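Local atomic coordinates of SusD homolog (Bacteroides thetaiotaomicron, PDB entry 3EHM), a protein that probably binds mucin O-glycans as a SusD-family lipoprotein of the outer membrane in a human gut symbiont, helping the bacterium to use them. Residues Trp200-Asn205 / Ile242-Lys247; Val215-Glu220 / Tyr456-Phe461; Thr507-Gly512 / Thr517-Val522. All blocks are in the same frame, centred on the assembly; numbering follows the deposited sequence.

Contact 1 of 3, residues Trp200-Asn205 / Ile242-Lys247; sequences WVKLAN and ISSEAK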
loop_
_atom_site.group_PDB
_atom_site.type_symbol
_atom_site.label_atom_id
_atom_site.label_comp_id
_atom_site.label_asym_id
_atom_site.label_seq_id
_atom_site.Cartn_x
_atom_site.Cartn_y
_atom_site.Cartn_z
ATOM N N TRP A 200 -19.255 -5.009 4.009
ATOM C CA TRP A 200 -18.747 -4.925 2.646
ATOM C C TRP A 200 -19.069 -3.552 2.067
ATOM O O TRP A 200 -18.281 -2.989 1.305
ATOM C CB TRP A 200 -19.349 -6.023 1.767
ATOM C CG TRP A 200 -18.598 -7.312 1.870
ATOM C CD1 TRP A 200 -18.967 -8.428 2.563
ATOM C CD2 TRP A 200 -17.312 -7.597 1.303
ATOM N NE1 TRP A 200 -17.989 -9.391 2.465
ATOM C CE2 TRP A 200 -16.963 -8.907 1.697
ATOM C CE3 TRP A 200 -16.422 -6.871 0.501
ATOM C CZ2 TRP A 200 -15.755 -9.508 1.317
ATOM C CZ3 TRP A 200 -15.220 -7.469 0.124
ATOM C CH2 TRP A 200 -14.901 -8.775 0.534
ATOM N N VAL A 201 -20.227 -3.013 2.438
ATOM C CA VAL A 201 -20.628 -1.695 1.966
ATOM C C VAL A 201 -19.681 -0.648 2.541
ATOM O O VAL A 201 -19.240 0.258 1.837
ATOM C CB VAL A 201 -22.080 -1.365 2.386
ATOM C CG1 VAL A 201 -22.371 0.108 2.148
ATOM C CG2 VAL A 201 -23.059 -2.230 1.588
ATOM N N LYS A 202 -19.362 -0.775 3.824
ATOM C CA LYS A 202 -18.454 0.167 4.461
ATOM C C LYS A 202 -17.094 0.120 3.781
ATOM O O LYS A 202 -16.461 1.152 3.578
ATOM C CB LYS A 202 -18.308 -0.153 5.947
ATOM C CG LYS A 202 -19.586 0.079 6.743
ATOM C CD LYS A 202 -19.363 -0.170 8.221
ATOM C CE LYS A 202 -20.601 0.191 9.021
ATOM N NZ LYS A 202 -20.333 0.103 10.479
ATOM N N LEU A 203 -16.643 -1.079 3.424
ATOM C CA LEU A 203 -15.358 -1.212 2.754
ATOM C C LEU A 203 -15.420 -0.516 1.402
ATOM O O LEU A 203 -14.487 0.183 1.015
ATOM C CB LEU A 203 -14.988 -2.688 2.571
ATOM C CG LEU A 203 -13.780 -2.966 1.669
ATOM C CD1 LEU A 203 -12.549 -2.222 2.189
ATOM C CD2 LEU A 203 -13.521 -4.462 1.616
ATOM N N ALA A 204 -16.533 -0.695 0.693
ATOM C CA ALA A 204 -16.712 -0.069 -0.616
ATOM C C ALA A 204 -16.681 1.456 -0.529
ATOM O O ALA A 204 -16.059 2.120 -1.359
ATOM C CB ALA A 204 -18.036 -0.527 -1.246
ATOM N N ASN A 205 -17.368 2.012 0.467
ATOM C CA ASN A 205 -17.402 3.460 0.644
ATOM C C ASN A 205 -16.055 3.992 1.123
ATOM O O ASN A 205 -15.694 5.131 0.838
ATOM C CB ASN A 205 -18.481 3.869 1.651
ATOM C CG ASN A 205 -19.882 3.745 1.096
ATOM O OD1 ASN A 205 -20.130 4.031 -0.078
ATOM N ND2 ASN A 205 -20.816 3.339 1.948
ATOM N N ILE A 242 -12.520 -0.387 14.586
ATOM C CA ILE A 242 -11.596 -1.478 14.300
ATOM C C ILE A 242 -12.360 -2.755 13.944
ATOM O O ILE A 242 -11.899 -3.567 13.138
ATOM C CB ILE A 242 -10.662 -1.732 15.502
ATOM C CG1 ILE A 242 -9.812 -0.480 15.765
ATOM C CG2 ILE A 242 -9.760 -2.928 15.223
ATOM C CD1 ILE A 242 -8.950 -0.561 17.017
ATOM N N SER A 243 -13.542 -2.917 14.530
ATOM C CA SER A 243 -14.366 -4.095 14.274
ATOM C C SER A 243 -14.832 -4.194 12.819
ATOM O O SER A 243 -15.269 -5.255 12.378
ATOM C CB SER A 243 -15.582 -4.097 15.209
ATOM O OG SER A 243 -16.381 -2.942 15.017
ATOM N N SER A 244 -14.738 -3.093 12.075
ATOM C CA SER A 244 -15.151 -3.086 10.672
ATOM C C SER A 244 -13.972 -3.141 9.697
ATOM O O SER A 244 -14.166 -3.130 8.481
ATOM C CB SER A 244 -15.987 -1.840 10.371
ATOM O OG SER A 244 -17.240 -1.885 11.031
ATOM N N GLU A 245 -12.753 -3.206 10.225
ATOM C CA GLU A 245 -11.568 -3.240 9.374
ATOM C C GLU A 245 -11.582 -4.456 8.459
ATOM O O GLU A 245 -12.117 -5.508 8.816
ATOM C CB GLU A 245 -10.292 -3.255 10.225
ATOM C CG GLU A 245 -10.012 -4.580 10.918
ATOM C CD GLU A 245 -8.811 -4.515 11.851
ATOM O OE1 GLU A 245 -8.127 -3.470 11.887
ATOM O OE2 GLU A 245 -8.550 -5.518 12.550
ATOM N N ALA A 246 -10.991 -4.307 7.280
ATOM C CA ALA A 246 -10.930 -5.401 6.321
ATOM C C ALA A 246 -9.541 -6.027 6.356
ATOM O O ALA A 246 -8.555 -5.397 5.970
ATOM C CB ALA A 246 -11.237 -4.890 4.919
ATOM N N LYS A 247 -9.463 -7.263 6.836
ATOM C CA LYS A 247 -8.189 -7.965 6.895
ATOM C C LYS A 247 -8.401 -9.443 6.612
ATOM O O LYS A 247 -9.509 -9.962 6.750
ATOM C CB LYS A 247 -7.529 -7.792 8.270
ATOM C CG LYS A 247 -8.311 -8.376 9.435
ATOM C CD LYS A 247 -7.513 -8.260 10.732
ATOM C CE LYS A 247 -8.284 -8.821 11.921
ATOM N NZ LYS A 247 -9.498 -8.012 12.229
HETATM O O HOH W 1 -17.178 1.333 11.277
#

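Contact 2 of 3, residues Val215-Glu220 / Tyr456-Phe461; sequences VHFIDE and YRRTGF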
loop_
_atom_site.group_PDB
_atom_site.type_symbol
_atom_site.label_atom_id
_atom_site.label_comp_id
_atom_site.label_asym_id
_atom_site.label_seq_id
_atom_site.Cartn_x
_atom_site.Cartn_y
_atom_site.Cartn_z
ATOM N N VAL A 215 -7.720 11.782 -5.929
ATOM C CA VAL A 215 -7.875 12.643 -7.099
ATOM C C VAL A 215 -8.144 14.124 -6.840
ATOM O O VAL A 215 -8.094 14.921 -7.774
ATOM C CB VAL A 215 -9.018 12.143 -8.017
ATOM C CG1 VAL A 215 -8.833 10.665 -8.338
ATOM C CG2 VAL A 215 -10.363 12.385 -7.347
ATOM N N HIS A 216 -8.406 14.508 -5.595
ATOM C CA HIS A 216 -8.732 15.911 -5.325
ATOM C C HIS A 216 -7.733 16.956 -5.823
ATOM O O HIS A 216 -8.141 18.043 -6.235
ATOM C CB HIS A 216 -9.067 16.109 -3.832
ATOM C CG HIS A 216 -7.894 16.445 -2.962
ATOM N ND1 HIS A 216 -7.441 17.736 -2.793
ATOM C CD2 HIS A 216 -7.125 15.668 -2.164
ATOM C CE1 HIS A 216 -6.445 17.739 -1.925
ATOM N NE2 HIS A 216 -6.232 16.498 -1.527
ATOM N N PHE A 217 -6.440 16.642 -5.820
ATOM C CA PHE A 217 -5.451 17.604 -6.300
ATOM C C PHE A 217 -5.491 17.770 -7.821
ATOM O O PHE A 217 -5.359 18.881 -8.337
ATOM C CB PHE A 217 -4.034 17.198 -5.871
ATOM C CG PHE A 217 -3.657 17.665 -4.489
ATOM C CD1 PHE A 217 -3.217 16.759 -3.530
ATOM C CD2 PHE A 217 -3.750 19.014 -4.146
ATOM C CE1 PHE A 217 -2.875 17.185 -2.243
ATOM C CE2 PHE A 217 -3.411 19.451 -2.862
ATOM C CZ PHE A 217 -2.974 18.534 -1.910
ATOM N N ILE A 218 -5.673 16.663 -8.532
ATOM C CA ILE A 218 -5.712 16.681 -9.992
ATOM C C ILE A 218 -7.102 16.993 -10.537
ATOM O O ILE A 218 -7.236 17.671 -11.555
ATOM C CB ILE A 218 -5.245 15.321 -10.572
ATOM C CG1 ILE A 218 -3.759 15.112 -10.278
ATOM C CG2 ILE A 218 -5.491 15.272 -12.083
ATOM C CD1 ILE A 218 -2.840 16.089 -10.998
ATOM N N ASP A 219 -8.133 16.498 -9.858
ATOM C CA ASP A 219 -9.507 16.723 -10.295
ATOM C C ASP A 219 -10.438 16.885 -9.099
ATOM O O ASP A 219 -11.124 15.943 -8.698
ATOM C CB ASP A 219 -9.983 15.550 -11.155
ATOM C CG ASP A 219 -11.182 15.907 -12.017
ATOM O OD1 ASP A 219 -12.113 16.566 -11.511
ATOM O OD2 ASP A 219 -11.194 15.517 -13.205
ATOM N N GLU A 220 -10.467 18.087 -8.536
ATOM C CA GLU A 220 -11.311 18.365 -7.382
ATOM C C GLU A 220 -12.797 18.114 -7.656
ATOM O O GLU A 220 -13.538 17.683 -6.768
ATOM C CB GLU A 220 -11.099 19.809 -6.924
ATOM C CG GLU A 220 -12.003 20.231 -5.787
ATOM C CD GLU A 220 -11.668 21.610 -5.259
ATOM O OE1 GLU A 220 -11.402 22.517 -6.079
ATOM O OE2 GLU A 220 -11.681 21.788 -4.023
ATOM N N TYR A 456 2.891 8.463 -1.198
ATOM C CA TYR A 456 4.124 9.243 -1.242
ATOM C C TYR A 456 4.270 9.877 -2.626
ATOM O O TYR A 456 4.562 11.066 -2.753
ATOM C CB TYR A 456 5.348 8.367 -0.977
ATOM C CG TYR A 456 6.644 9.086 -1.290
ATOM C CD1 TYR A 456 7.163 10.042 -0.415
ATOM C CD2 TYR A 456 7.314 8.862 -2.497
ATOM C CE1 TYR A 456 8.316 10.763 -0.734
ATOM C CE2 TYR A 456 8.466 9.576 -2.828
ATOM C CZ TYR A 456 8.960 10.525 -1.941
ATOM O OH TYR A 456 10.090 11.239 -2.260
ATOM N N ARG A 457 4.076 9.072 -3.662
ATOM C CA ARG A 457 4.184 9.560 -5.033
ATOM C C ARG A 457 3.169 10.660 -5.330
ATOM O O ARG A 457 3.462 11.604 -6.066
ATOM C CB ARG A 457 3.999 8.405 -6.019
ATOM C CG ARG A 457 5.177 7.439 -6.083
ATOM C CD ARG A 457 4.860 6.267 -6.998
ATOM N NE ARG A 457 3.914 5.339 -6.383
ATOM C CZ ARG A 457 3.207 4.439 -7.059
ATOM N NH1 ARG A 457 3.330 4.349 -8.378
ATOM N NH2 ARG A 457 2.383 3.622 -6.420
ATOM N N ARG A 458 1.977 10.546 -4.753
ATOM C CA ARG A 458 0.937 11.546 -4.978
ATOM C C ARG A 458 1.218 12.873 -4.278
ATOM O O ARG A 458 1.080 13.939 -4.882
ATOM C CB ARG A 458 -0.428 11.023 -4.507
ATOM C CG ARG A 458 -1.552 12.065 -4.576
ATOM C CD ARG A 458 -2.889 11.504 -4.084
ATOM N NE ARG A 458 -2.951 11.310 -2.633
ATOM C CZ ARG A 458 -3.320 12.245 -1.764
ATOM N NH1 ARG A 458 -3.667 13.454 -2.192
ATOM N NH2 ARG A 458 -3.352 11.970 -0.462
ATOM N N THR A 459 1.635 12.797 -3.015
ATOM C CA THR A 459 1.876 13.986 -2.196
ATOM C C THR A 459 3.317 14.425 -1.965
ATOM O O THR A 459 3.578 15.611 -1.750
ATOM C CB THR A 459 1.256 13.806 -0.804
ATOM O OG1 THR A 459 2.031 12.855 -0.061
ATOM C CG2 THR A 459 -0.175 13.297 -0.921
ATOM N N GLY A 460 4.244 13.477 -1.979
ATOM C CA GLY A 460 5.634 13.811 -1.726
ATOM C C GLY A 460 5.949 13.563 -0.260
ATOM O O GLY A 460 7.064 13.813 0.199
ATOM N N PHE A 461 4.960 13.060 0.476
ATOM C CA PHE A 461 5.133 12.776 1.897
ATOM C C PHE A 461 4.919 11.299 2.238
ATOM O O PHE A 461 4.165 10.589 1.573
ATOM C CB PHE A 461 4.158 13.611 2.732
ATOM C CG PHE A 461 4.231 15.088 2.470
ATOM C CD1 PHE A 461 5.453 15.759 2.472
ATOM C CD2 PHE A 461 3.065 15.820 2.264
ATOM C CE1 PHE A 461 5.511 17.141 2.275
ATOM C CE2 PHE A 461 3.111 17.200 2.070
ATOM C CZ PHE A 461 4.340 17.861 2.076
HETATM O O HOH W 2 -5.043 14.264 -4.495
#

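Contact 3 of 3, residues Thr507-Gly512 / Thr517-Val522; sequences TLLGGG and TKLWWV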
loop_
_atom_site.group_PDB
_atom_site.type_symbol
_atom_site.label_atom_id
_atom_site.label_comp_id
_atom_site.label_asym_id
_atom_site.label_seq_id
_atom_site.Cartn_x
_atom_site.Cartn_y
_atom_site.Cartn_z
ATOM N N THR A 507 1.056 6.835 -24.894
ATOM C CA THR A 507 0.149 7.960 -25.099
ATOM C C THR A 507 -0.796 8.079 -23.897
ATOM O O THR A 507 -1.102 9.181 -23.440
ATOM C CB THR A 507 -0.689 7.784 -26.385
ATOM O OG1 THR A 507 0.186 7.658 -27.515
ATOM C CG2 THR A 507 -1.599 8.982 -26.593
ATOM N N LEU A 508 -1.250 6.941 -23.380
ATOM C CA LEU A 508 -2.143 6.958 -22.229
ATOM C C LEU A 508 -1.408 7.480 -20.996
ATOM O O LEU A 508 -2.001 8.132 -20.140
ATOM C CB LEU A 508 -2.693 5.556 -21.964
ATOM C CG LEU A 508 -3.582 4.989 -23.073
ATOM C CD1 LEU A 508 -3.954 3.555 -22.747
ATOM C CD2 LEU A 508 -4.829 5.845 -23.231
ATOM N N LEU A 509 -0.112 7.196 -20.925
ATOM C CA LEU A 509 0.729 7.631 -19.813
ATOM C C LEU A 509 1.138 9.093 -19.946
ATOM O O LEU A 509 1.341 9.783 -18.945
ATOM C CB LEU A 509 1.998 6.780 -19.743
ATOM C CG LEU A 509 1.965 5.381 -19.128
ATOM C CD1 LEU A 509 3.221 4.624 -19.541
ATOM C CD2 LEU A 509 1.867 5.482 -17.602
ATOM N N GLY A 510 1.252 9.564 -21.183
ATOM C CA GLY A 510 1.681 10.932 -21.407
ATOM C C GLY A 510 3.186 10.956 -21.231
ATOM O O GLY A 510 3.789 11.997 -20.960
ATOM N N GLY A 511 3.792 9.782 -21.381
ATOM C CA GLY A 511 5.229 9.655 -21.236
ATOM C C GLY A 511 5.695 8.264 -21.617
ATOM O O GLY A 511 4.885 7.410 -21.980
ATOM N N GLY A 512 6.998 8.029 -21.535
ATOM C CA GLY A 512 7.529 6.725 -21.890
ATOM C C GLY A 512 7.152 5.664 -20.875
ATOM O O GLY A 512 6.914 5.973 -19.702
ATOM N N THR A 517 8.279 7.830 -15.275
ATOM C CA THR A 517 7.079 8.539 -15.706
ATOM C C THR A 517 6.038 8.688 -14.595
ATOM O O THR A 517 5.515 7.702 -14.076
ATOM C CB THR A 517 6.455 7.836 -16.920
ATOM O OG1 THR A 517 7.402 7.841 -17.995
ATOM C CG2 THR A 517 5.185 8.541 -17.363
ATOM N N LYS A 518 5.740 9.934 -14.239
ATOM C CA LYS A 518 4.773 10.221 -13.187
ATOM C C LYS A 518 3.355 9.820 -13.572
ATOM O O LYS A 518 2.916 10.037 -14.704
ATOM C CB LYS A 518 4.798 11.710 -12.830
ATOM C CG LYS A 518 6.103 12.183 -12.206
ATOM C CD LYS A 518 6.026 13.666 -11.872
ATOM C CE LYS A 518 7.339 14.180 -11.301
ATOM N NZ LYS A 518 7.206 15.593 -10.861
ATOM N N LEU A 519 2.637 9.242 -12.619
ATOM C CA LEU A 519 1.275 8.821 -12.878
ATOM C C LEU A 519 0.307 9.993 -12.833
ATOM O O LEU A 519 0.670 11.101 -12.437
ATOM C CB LEU A 519 0.870 7.717 -11.899
ATOM C CG LEU A 519 1.710 6.451 -12.123
ATOM C CD1 LEU A 519 1.319 5.360 -11.127
ATOM C CD2 LEU A 519 1.504 5.961 -13.554
ATOM N N TRP A 520 -0.923 9.734 -13.251
ATOM C CA TRP A 520 -1.967 10.748 -13.328
ATOM C C TRP A 520 -2.287 11.546 -12.066
ATOM O O TRP A 520 -2.455 12.765 -12.141
ATOM C CB TRP A 520 -3.252 10.105 -13.855
ATOM C CG TRP A 520 -4.421 11.046 -13.923
ATOM C CD1 TRP A 520 -4.546 12.152 -14.719
ATOM C CD2 TRP A 520 -5.627 10.964 -13.156
ATOM N NE1 TRP A 520 -5.760 12.764 -14.492
ATOM C CE2 TRP A 520 -6.442 12.055 -13.537
ATOM C CE3 TRP A 520 -6.098 10.075 -12.181
ATOM C CZ2 TRP A 520 -7.701 12.280 -12.979
ATOM C CZ3 TRP A 520 -7.356 10.300 -11.624
ATOM C CH2 TRP A 520 -8.141 11.396 -12.026
ATOM N N TRP A 521 -2.380 10.878 -10.917
ATOM C CA TRP A 521 -2.722 11.578 -9.677
ATOM C C TRP A 521 -1.615 12.345 -8.954
ATOM O O TRP A 521 -1.856 12.913 -7.887
ATOM C CB TRP A 521 -3.407 10.621 -8.687
ATOM C CG TRP A 521 -2.890 9.202 -8.683
ATOM C CD1 TRP A 521 -3.591 8.075 -9.022
ATOM C CD2 TRP A 521 -1.581 8.759 -8.311
ATOM N NE1 TRP A 521 -2.798 6.961 -8.885
ATOM C CE2 TRP A 521 -1.559 7.349 -8.450
ATOM C CE3 TRP A 521 -0.421 9.414 -7.872
ATOM C CZ2 TRP A 521 -0.419 6.584 -8.168
ATOM C CZ3 TRP A 521 0.715 8.649 -7.590
ATOM C CH2 TRP A 521 0.703 7.248 -7.740
ATOM N N VAL A 522 -0.412 12.386 -9.520
ATOM C CA VAL A 522 0.670 13.112 -8.861
ATOM C C VAL A 522 0.316 14.593 -8.866
ATOM O O VAL A 522 0.088 15.175 -9.925
ATOM C CB VAL A 522 2.018 12.910 -9.578
ATOM C CG1 VAL A 522 3.097 13.763 -8.903
ATOM C CG2 VAL A 522 2.410 11.441 -9.537
HETATM O O HOH W 3 0.891 9.092 -16.417
#

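Contact 1 of 3, residues Trp200-Asn205 / Ile242-Lys247
Apolar contact between L203 and A246 makes one half of this small interface; a polar pair, K202 and S244, makes the other. Both methyls of L203 straddle the single methyl of A246, with L203 CD1 and L203 CD2 each 4.0 Å from A246 CB. That fork is set by a side chain whose CG lies anti to the backbone N (chi1 170°), while the CB of A246 points toward the helix. Y193 touches both residues, and I131 of helix 116-140 and F342 of strand 339-342 add to the apolar surroundings of L203.

The polar half lies one helix residue earlier. K202 stretches out beyond its CG and runs past the S244 hydroxyl, K202 CD lying 3.9 Å and K202 NZ 3.7 Å from S244 OG. The ammonium and hydroxyl are too far apart for a direct bond; a water joins them weakly, 3.5 Å from K202 NZ and 3.2 Å from S244 OG. S244 OG also has a weak bond to N199, and Y193 OH is bonded to S244 O.

Within 242-247 a salt bridge links K247 NZ to E245 OE2 at 2.7 Å, on the anti lone pair of that oxygen; E245 OE1 meets R343. A246 pairs through its backbone with W341 and F342 in the two-stranded antiparallel sheet. Helix 197-215 of this SusD-like protein, whose family belongs to the TPR clan, thus meets the start of strand 246-248 without a direct hydrogen bond between the segments: methyl packing joins L203 and A246, and a water weakly bridges K202 and S244.

Contact 2 of 3, residues Val215-Glu220 / Tyr456-Phe461
R458 NH1 donates to a water 2.8 Å away, which also accepts from the backbone F217 N at 3.1 Å, so one water ties the arginine to the backbone of 215-220. No direct hydrogen bond crosses between the segments. The same nitrogen approaches the edge of the F217 ring, near the ring plane, with R458 NH1 3.6 Å from F217 CD1; ring and guanidinium planes are only 24° apart. This is therefore an edge contact, not a cation laid over the aromatic face. One face of the F217 ring is taken by H216, whose CE1 sits 3.4 Å above its centre.

R458 gets there by starting with CG anti to its backbone N (chi1 174°) and then bending at chi3 (72°), which turns the guanidinium toward F217 and lays one of its faces over T459 CG2. The contact joins the turn between helices 197-215 and 220-231 to the C-terminal end of helix 449-459. G460, with positive phi, is the first residue there to leave helical backbone angles, though its N still bonds Y456 O, and T459 forms an ST turn, its OG1 accepting from F461 N at 3.0 Å.

H216 NE2 and R458 NH1 are 4.0 Å apart, an approach that a shared acidic partner probably eases: E353 of helix 344-356 bonds H216 NE2 through one carboxylate oxygen and forms a salt bridge with R458 NH2 through the other. E455 forms a second salt bridge with R458 NH2, so two carboxylates would probably balance the arginine's charge. L434 of helix 429-445 and R523 also pack against F217.

Contact 3 of 3, residues Thr507-Gly512 / Thr517-Val522
A Schellman motif ends helix 505-509, and the chain leaving it is met by T517 and L519 only a few residues later. G510, with positive phi, is the C-prime residue; the motif pairs G511 N with P506 O and, weakly, G510 N with T507 O. T517 OG1 donates to G512 O at 2.6 Å, in the carbonyl plane and on a lone pair, with a C=O...O angle of 141°. This bond closes the neck of the short excursion between the two segments.

The threonine is turned so that its two branches do different work. Its hydroxyl lies beside the backbone N (chi1 -61°) and reaches G512, while CG2, anti to that N, faces the backbone of G511, with T517 CG2 4.0 Å from G511 CA.

L509 and L519 lie side by side, their side chains pointing the same way, and meet through one methyl each: L509 CD2 is 4.1 Å from L519 CD2. Beside them a water bridges the backbones, donating to L509 O at 2.7 Å and to K518 O at 2.8 Å, and so supplies a partner to a carbonyl at the helix end.

From L519 to V522 the chain makes a type I beta turn that buries W521. L519 packs on Q160 of helix 160-178 and R457 of helix 449-459, W520 touches V215 at the end of helix 197-215, and W521 lies among all three helices.

How the contacts relate
Contacts 1 and 2 share helix 197-215: contact 1 uses its first turns, contact 2 the turn that follows it. Their centres are about 24 Å apart, and their segments alternate along the chain. Contact 3 comes last in sequence, about 31 Å from contact 1 but only about 14 Å from contact 2, centre to centre. Contacts 2 and 3 touch: I218 packs on the backbone of W520 and V522, with I218 CD1 3.3 Å from V522 O, and R458 CG lies 3.4 Å from W521 O. The late loop 517-522 lies against the turn after helix 197-215 and against helix 449-459, linking parts distant in sequence of the largely helical SusD-like fold.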